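Side-chain contact in fatty acid-binding protein TM_1468 (Thermotoga maritima, PDB 1MGP), which binds long-chain fatty acids such as palmitate and may take part in lipid transport or fatty acid metabolism: residues Gln90-Val93 and Glu94-Lys97. Sequence-based numbering, arbitrary orientation.
Sequences QPSV and EDFK. With PLM (palmitic acid), chain B.
A capping box formed by Ser92 and Asp95 starts helix 93-105 of this DegV-family protein, just after strand 87-89, whose Thr88 binds the palmitate carboxylate together with Ser121. Ser92 is the N-cap: its OG accepts from Asp95 N at 2.9 Å, a somewhat bent bond (151°). That hydroxyl can face the first turn because it sits between its own backbone N and carbonyl carbon (chi1 68°). The return bond runs from Ser92 N to Asp95 OD2, 3.0 Å long and fairly straight, with the N-H arriving from above the carboxylate plane, 41° out of it. Asp95 OD2 also pairs with Tyr54 OH of strand 48-56, and a negative charge at this helix end would probably be favoured by the helix dipole. With an alanine here, Ser92 N and the Tyr54 hydroxyl would probably lose the carboxylate acceptor they share, and with it half of the capping box. A water bridges Ser92 OG and Glu94 OE2, donating to the latter. Next to the box, Pro91 CB packs 3.7 Å from CE2 of the buried Phe96, whose ring slants against the proline. Two backbone bonds, Phe96 N to Ser92 O (3.3 Å) and Lys97 N to Val93 O (2.9 Å), continue the turn. Lys97 bends at chi3 and sends NZ to a salt bridge with Glu133, while nearer the backbone its CD lies 3.9 Å from Val93 CG1.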
loop_
_atom_site.group_PDB
_atom_site.type_symbol
_atom_site.label_atom_id
_atom_site.label_comp_id
_atom_site.label_asym_id
_atom_site.label_seq_id
_atom_site.Cartn_x
_atom_site.Cartn_y
_atom_site.Cartn_z
ATOM N N GLN A 90 12.600 -2.564 7.041
ATOM C CA GLN A 90 11.454 -3.333 7.508
ATOM C C GLN A 90 11.326 -3.223 9.024
ATOM O O GLN A 90 12.237 -2.751 9.704
ATOM C CB GLN A 90 11.662 -4.802 7.132
ATOM C CG GLN A 90 12.861 -5.413 7.857
ATOM C CD GLN A 90 13.445 -6.617 7.150
ATOM O OE1 GLN A 90 13.788 -6.552 5.968
ATOM N NE2 GLN A 90 13.576 -7.724 7.874
ATOM N N PRO A 91 10.178 -3.644 9.578
ATOM C CA PRO A 91 10.037 -3.563 11.032
ATOM C C PRO A 91 10.902 -4.691 11.583
ATOM O O PRO A 91 11.203 -5.644 10.867
ATOM C CB PRO A 91 8.551 -3.843 11.263
ATOM C CG PRO A 91 7.904 -3.505 9.941
ATOM C CD PRO A 91 8.904 -4.019 8.943
ATOM N N SER A 92 11.306 -4.597 12.841
ATOM C CA SER A 92 12.121 -5.658 13.419
ATOM C C SER A 92 11.186 -6.788 13.821
ATOM O O SER A 92 9.970 -6.606 13.870
ATOM C CB SER A 92 12.853 -5.151 14.661
ATOM O OG SER A 92 11.930 -4.890 15.705
ATOM N N VAL A 93 11.752 -7.955 14.096
ATOM C CA VAL A 93 10.963 -9.101 14.526
ATOM C C VAL A 93 10.328 -8.717 15.854
ATOM O O VAL A 93 9.166 -9.020 16.115
ATOM C CB VAL A 93 11.861 -10.344 14.714
ATOM C CG1 VAL A 93 11.112 -11.440 15.465
ATOM C CG2 VAL A 93 12.320 -10.850 13.348
ATOM N N GLU A 94 11.107 -8.037 16.688
ATOM C CA GLU A 94 10.645 -7.577 17.993
ATOM C C GLU A 94 9.417 -6.679 17.834
ATOM O O GLU A 94 8.469 -6.781 18.609
ATOM C CB GLU A 94 11.769 -6.810 18.693
ATOM C CG GLU A 94 11.388 -6.172 20.019
ATOM C CD GLU A 94 12.481 -5.251 20.553
ATOM O OE1 GLU A 94 12.271 -4.625 21.618
ATOM O OE2 GLU A 94 13.550 -5.152 19.908
ATOM N N ASP A 95 9.434 -5.794 16.836
ATOM C CA ASP A 95 8.290 -4.909 16.602
ATOM C C ASP A 95 7.033 -5.725 16.335
ATOM O O ASP A 95 5.962 -5.417 16.853
ATOM C CB ASP A 95 8.522 -3.988 15.397
ATOM C CG ASP A 95 9.580 -2.945 15.653
ATOM O OD1 ASP A 95 9.742 -2.546 16.827
ATOM O OD2 ASP A 95 10.235 -2.515 14.673
ATOM N N PHE A 96 7.159 -6.751 15.500
ATOM C CA PHE A 96 6.018 -7.594 15.183
ATOM C C PHE A 96 5.538 -8.351 16.416
ATOM O O PHE A 96 4.344 -8.368 16.709
ATOM C CB PHE A 96 6.374 -8.579 14.064
ATOM C CG PHE A 96 6.176 -8.017 12.683
ATOM C CD1 PHE A 96 4.897 -7.730 12.217
ATOM C CD2 PHE A 96 7.265 -7.755 11.859
ATOM C CE1 PHE A 96 4.700 -7.183 10.943
ATOM C CE2 PHE A 96 7.081 -7.207 10.586
ATOM C CZ PHE A 96 5.796 -6.923 10.130
ATOM N N LYS A 97 6.468 -8.967 17.143
ATOM C CA LYS A 97 6.102 -9.716 18.342
ATOM C C LYS A 97 5.323 -8.837 19.319
ATOM O O LYS A 97 4.308 -9.260 19.872
ATOM C CB LYS A 97 7.352 -10.279 19.027
ATOM C CG LYS A 97 8.095 -11.321 18.204
ATOM C CD LYS A 97 9.337 -11.846 18.922
ATOM C CE LYS A 97 8.978 -12.724 20.118
ATOM N NZ LYS A 97 10.191 -13.358 20.729
HETATM C C1 PLM B . 12.074 -1.855 3.220
HETATM O O1 PLM B . 12.032 -3.060 3.535
HETATM O O2 PLM B . 13.052 -1.123 3.481
HETATM C C2 PLM B . 10.879 -1.252 2.486
HETATM C C3 PLM B . 11.058 -1.193 0.969
HETATM C C4 PLM B . 9.829 -0.576 0.322
HETATM C C5 PLM B . 9.961 -0.499 -1.184
HETATM C C6 PLM B . 8.876 0.348 -1.804
HETATM C C7 PLM B . 9.039 0.446 -3.311
HETATM C C8 PLM B . 8.101 1.488 -3.891
HETATM C C9 PLM B . 6.805 0.855 -4.373
HETATM C CA PLM B . 5.713 1.894 -4.511
HETATM C CB PLM B . 4.450 1.288 -5.082
HETATM C CC PLM B . 3.370 2.349 -5.201
HETATM C CD PLM B . 2.075 1.774 -5.773
HETATM C CE PLM B . 0.994 2.863 -5.876
HETATM C CF PLM B . -0.334 2.326 -6.413
HETATM C CG PLM B . -1.253 1.849 -5.293
HETATM O O HOH W 1 12.982 -3.371 17.627
#